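Local coordinates for protein major allergen DAU C 1 (Daucus carota, PDB 2WQL) that belongs to the Bet v 1 family of plant defence-related allergens and probably binds hydrophobic ligands in its internal cavity, at residues I64-R70 and T84-I90. The protein carries 4 engineered substitutions. Numbering follows the deposited sequence.
Sequences ITTMTVR and TVIDGDI. Engineered in segment 64-70: T66 (natural residue Ser).
R70 and T84 form a hydrogen-bonded pair within the antiparallel hairpin of strands 66-75 and 80-87, neighbours in the curved sheet of the Bet v 1 fold. Their backbones bond both ways, T84 N reaching R70 O at 2.8 Å and R70 N reaching T84 O at 2.9 Å. Farther along, T68 receives I86 N on its O in a nearly linear bond of 2.9 Å, yet its own N goes to D87 O, whose carbonyl it meets from well above the plane. One carbonyl is thus skipped, the mark of a beta bulge: I86 and D87 together face T68.

Past the bulge, side chains take over from this backbone pairing. The D89 carboxylate reaches the backbone at T65 and T66: T65 N (3.1 Å) uses the syn lone pair of OD1, whereas T66 N (3.3 Å) comes to the same oxygen from above the carboxylate plane, 46° out of it. T65 OG1 donates to OD2 at 2.8 Å. Because CG sits between backbone N and carbonyl carbon (chi1 62°), the acid bends toward these donors. In return D89 N donates to OG1 of the engineered T66.

Among apolar contacts, I90 CG2 rests on M67 CB (3.7 Å), I90 CG1 lies against I64 CD1, and V69 and V85 touch loosely through their CG2 methyls. V69, on the same sheet face as V85, also touches the bound polyether, so this pair borders the ligand pocket. R70 and T84 project from the opposite face; I86 CG2 lies over one face of the R70 guanidinium, offset toward its rim. R70 NE is salt-bridged to D72, which also bonds T84 OG1.

The chemistry implies a division of labour: main-chain bonds set the strand register, the bulge offsets it by one residue, and a carboxylate gripping successive amides ties down the end where regular pairing stops.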
ATOM      1  N   ILE A  64      19.408  12.679 -24.588  1.00 29.66           N
ATOM      2  CA  ILE A  64      18.760  12.010 -25.735  1.00 29.45           C
ATOM      3  C   ILE A  64      18.304  13.083 -26.716  1.00 29.26           C
ATOM      4  O   ILE A  64      17.486  13.926 -26.346  1.00 29.66           O
ATOM      5  CB  ILE A  64      17.518  11.237 -25.306  1.00 29.52           C
ATOM      6  CG1 ILE A  64      17.884  10.108 -24.330  1.00 30.15           C
ATOM      7  CG2 ILE A  64      16.800  10.677 -26.522  1.00 29.56           C
ATOM      8  CD1 ILE A  64      16.636   9.352 -23.755  1.00 29.94           C
ATOM      9  N   THR A  65      18.816  13.062 -27.949  1.00 28.84           N
ATOM     10  CA  THR A  65      18.449  14.085 -28.944  1.00 28.72           C
ATOM     11  C   THR A  65      17.344  13.652 -29.933  1.00 28.24           C
ATOM     12  O   THR A  65      16.627  14.516 -30.458  1.00 28.55           O
ATOM     13  CB  THR A  65      19.674  14.600 -29.757  1.00 28.75           C
ATOM     14  OG1 THR A  65      19.915  13.750 -30.880  1.00 28.98           O
ATOM     15  CG2 THR A  65      20.925  14.658 -28.891  1.00 29.44           C
ATOM     16  N   THR A  66      17.219  12.350 -30.203  1.00 27.37           N
ATOM     17  CA  THR A  66      16.249  11.850 -31.200  1.00 26.92           C
ATOM     18  C   THR A  66      15.623  10.522 -30.803  1.00 26.67           C
ATOM     19  O   THR A  66      16.324   9.623 -30.310  1.00 26.54           O
ATOM     20  CB  THR A  66      16.903  11.610 -32.589  1.00 26.81           C
ATOM     21  OG1 THR A  66      17.991  10.689 -32.445  1.00 26.87           O
ATOM     22  CG2 THR A  66      17.426  12.897 -33.210  1.00 26.32           C
ATOM     23  N   MET A  67      14.310  10.400 -31.022  1.00 26.37           N
ATOM     24  CA  MET A  67      13.614   9.105 -30.893  1.00 26.22           C
ATOM     25  C   MET A  67      12.441   8.989 -31.859  1.00 25.41           C
ATOM     26  O   MET A  67      11.733   9.967 -32.101  1.00 25.26           O
ATOM     27  CB  MET A  67      13.149   8.853 -29.462  1.00 26.56           C
ATOM     28  CG  MET A  67      12.018   9.710 -29.003  1.00 28.73           C
ATOM     29  SD  MET A  67      11.776   9.493 -27.221  1.00 34.01           S
ATOM     30  CE  MET A  67      12.489  11.022 -26.589  1.00 31.60           C
ATOM     31  N   THR A  68      12.276   7.789 -32.416  1.00 24.61           N
ATOM     32  CA  THR A  68      11.200   7.465 -33.335  1.00 24.06           C
ATOM     33  C   THR A  68      10.329   6.441 -32.650  1.00 23.89           C
ATOM     34  O   THR A  68      10.815   5.376 -32.277  1.00 24.07           O
ATOM     35  CB  THR A  68      11.749   6.866 -34.642  1.00 24.17           C
ATOM     36  OG1 THR A  68      12.604   7.819 -35.277  1.00 23.91           O
ATOM     37  CG2 THR A  68      10.628   6.475 -35.603  1.00 23.54           C
ATOM     38  N   VAL A  69       9.042   6.754 -32.495  1.00 23.69           N
ATOM     39  CA  VAL A  69       8.113   5.916 -31.730  1.00 23.29           C
ATOM     40  C   VAL A  69       6.913   5.506 -32.574  1.00 23.05           C
ATOM     41  O   VAL A  69       6.222   6.356 -33.110  1.00 22.66           O
ATOM     42  CB  VAL A  69       7.613   6.670 -30.486  1.00 23.26           C
ATOM     43  CG1 VAL A  69       6.653   5.805 -29.658  1.00 22.20           C
ATOM     44  CG2 VAL A  69       8.798   7.124 -29.662  1.00 23.29           C
ATOM     45  N   ARG A  70       6.669   4.201 -32.658  1.00 22.94           N
ATOM     46  CA  ARG A  70       5.539   3.651 -33.397  1.00 23.09           C
ATOM     47  C   ARG A  70       4.427   3.314 -32.423  1.00 23.10           C
ATOM     48  O   ARG A  70       4.695   2.757 -31.370  1.00 23.30           O
ATOM     49  CB  ARG A  70       5.966   2.392 -34.139  1.00 23.12           C
ATOM     50  CG  ARG A  70       4.862   1.676 -34.890  1.00 24.00           C
ATOM     51  CD  ARG A  70       5.391   0.422 -35.566  1.00 24.34           C
ATOM     52  NE  ARG A  70       5.774  -0.575 -34.571  1.00 24.85           N
ATOM     53  CZ  ARG A  70       6.857  -1.340 -34.627  1.00 24.66           C
ATOM     54  NH1 ARG A  70       7.709  -1.245 -35.626  1.00 25.07           N
ATOM     55  NH2 ARG A  70       7.095  -2.200 -33.658  1.00 24.39           N
ATOM     56  N   THR A  84       6.193   1.319 -29.471  1.00 25.27           N
ATOM     57  CA  THR A  84       7.561   0.803 -29.550  1.00 24.93           C
ATOM     58  C   THR A  84       8.531   1.858 -30.020  1.00 24.28           C
ATOM     59  O   THR A  84       8.285   2.522 -31.010  1.00 24.04           O
ATOM     60  CB  THR A  84       7.657  -0.375 -30.524  1.00 25.09           C
ATOM     61  OG1 THR A  84       6.674  -1.349 -30.182  1.00 26.33           O
ATOM     62  CG2 THR A  84       9.044  -1.029 -30.460  1.00 25.20           C
ATOM     63  N   VAL A  85       9.633   2.015 -29.304  1.00 23.96           N
ATOM     64  CA  VAL A  85      10.694   2.918 -29.748  1.00 23.98           C
ATOM     65  C   VAL A  85      11.570   2.122 -30.698  1.00 24.09           C
ATOM     66  O   VAL A  85      12.097   1.081 -30.321  1.00 24.03           O
ATOM     67  CB  VAL A  85      11.546   3.462 -28.575  1.00 23.93           C
ATOM     68  CG1 VAL A  85      12.541   4.456 -29.090  1.00 22.54           C
ATOM     69  CG2 VAL A  85      10.648   4.084 -27.497  1.00 22.92           C
ATOM     70  N   ILE A  86      11.708   2.601 -31.930  1.00 24.32           N
ATOM     71  CA  ILE A  86      12.355   1.815 -32.984  1.00 24.45           C
ATOM     72  C   ILE A  86      13.632   2.429 -33.561  1.00 24.86           C
ATOM     73  O   ILE A  86      14.378   1.743 -34.267  1.00 24.65           O
ATOM     74  CB  ILE A  86      11.352   1.473 -34.128  1.00 24.26           C
ATOM     75  CG1 ILE A  86      10.874   2.731 -34.850  1.00 24.38           C
ATOM     76  CG2 ILE A  86      10.162   0.711 -33.563  1.00 23.28           C
ATOM     77  CD1 ILE A  86      10.128   2.444 -36.146  1.00 23.59           C
ATOM     78  N   ASP A  87      13.887   3.703 -33.274  1.00 25.40           N
ATOM     79  CA  ASP A  87      15.070   4.383 -33.802  1.00 26.07           C
ATOM     80  C   ASP A  87      15.420   5.546 -32.902  1.00 25.98           C
ATOM     81  O   ASP A  87      14.608   5.971 -32.088  1.00 25.31           O
ATOM     82  CB  ASP A  87      14.831   4.892 -35.238  1.00 26.47           C
ATOM     83  CG  ASP A  87      16.151   5.221 -36.002  1.00 28.75           C
ATOM     84  OD1 ASP A  87      17.247   4.825 -35.541  1.00 31.50           O
ATOM     85  OD2 ASP A  87      16.088   5.868 -37.088  1.00 30.79           O
ATOM     86  N   GLY A  88      16.642   6.043 -33.057  1.00 26.37           N
ATOM     87  CA  GLY A  88      17.102   7.254 -32.372  1.00 26.80           C
ATOM     88  C   GLY A  88      18.277   6.971 -31.461  1.00 26.93           C
ATOM     89  O   GLY A  88      18.549   5.811 -31.144  1.00 27.04           O
ATOM     90  N   ASP A  89      18.966   8.023 -31.014  1.00 26.96           N
ATOM     91  CA  ASP A  89      20.112   7.826 -30.094  1.00 27.20           C
ATOM     92  C   ASP A  89      19.679   7.361 -28.681  1.00 26.85           C
ATOM     93  O   ASP A  89      20.517   6.973 -27.869  1.00 26.73           O
ATOM     94  CB  ASP A  89      21.044   9.059 -30.045  1.00 27.18           C
ATOM     95  CG  ASP A  89      20.351  10.307 -29.540  1.00 28.24           C
ATOM     96  OD1 ASP A  89      19.277  10.185 -28.914  1.00 29.61           O
ATOM     97  OD2 ASP A  89      20.888  11.420 -29.755  1.00 29.50           O
ATOM     98  N   ILE A  90      18.372   7.400 -28.414  1.00 26.60           N
ATOM     99  CA  ILE A  90      17.780   6.770 -27.232  1.00 26.51           C
ATOM    100  C   ILE A  90      18.109   5.263 -27.162  1.00 26.71           C
ATOM    101  O   ILE A  90      18.169   4.686 -26.075  1.00 26.69           O
ATOM    102  CB  ILE A  90      16.232   6.950 -27.218  1.00 26.61           C
ATOM    103  CG1 ILE A  90      15.622   6.381 -25.930  1.00 27.05           C
ATOM    104  CG2 ILE A  90      15.589   6.282 -28.425  1.00 25.39           C
ATOM    105  CD1 ILE A  90      14.158   6.771 -25.713  1.00 28.27           C
TER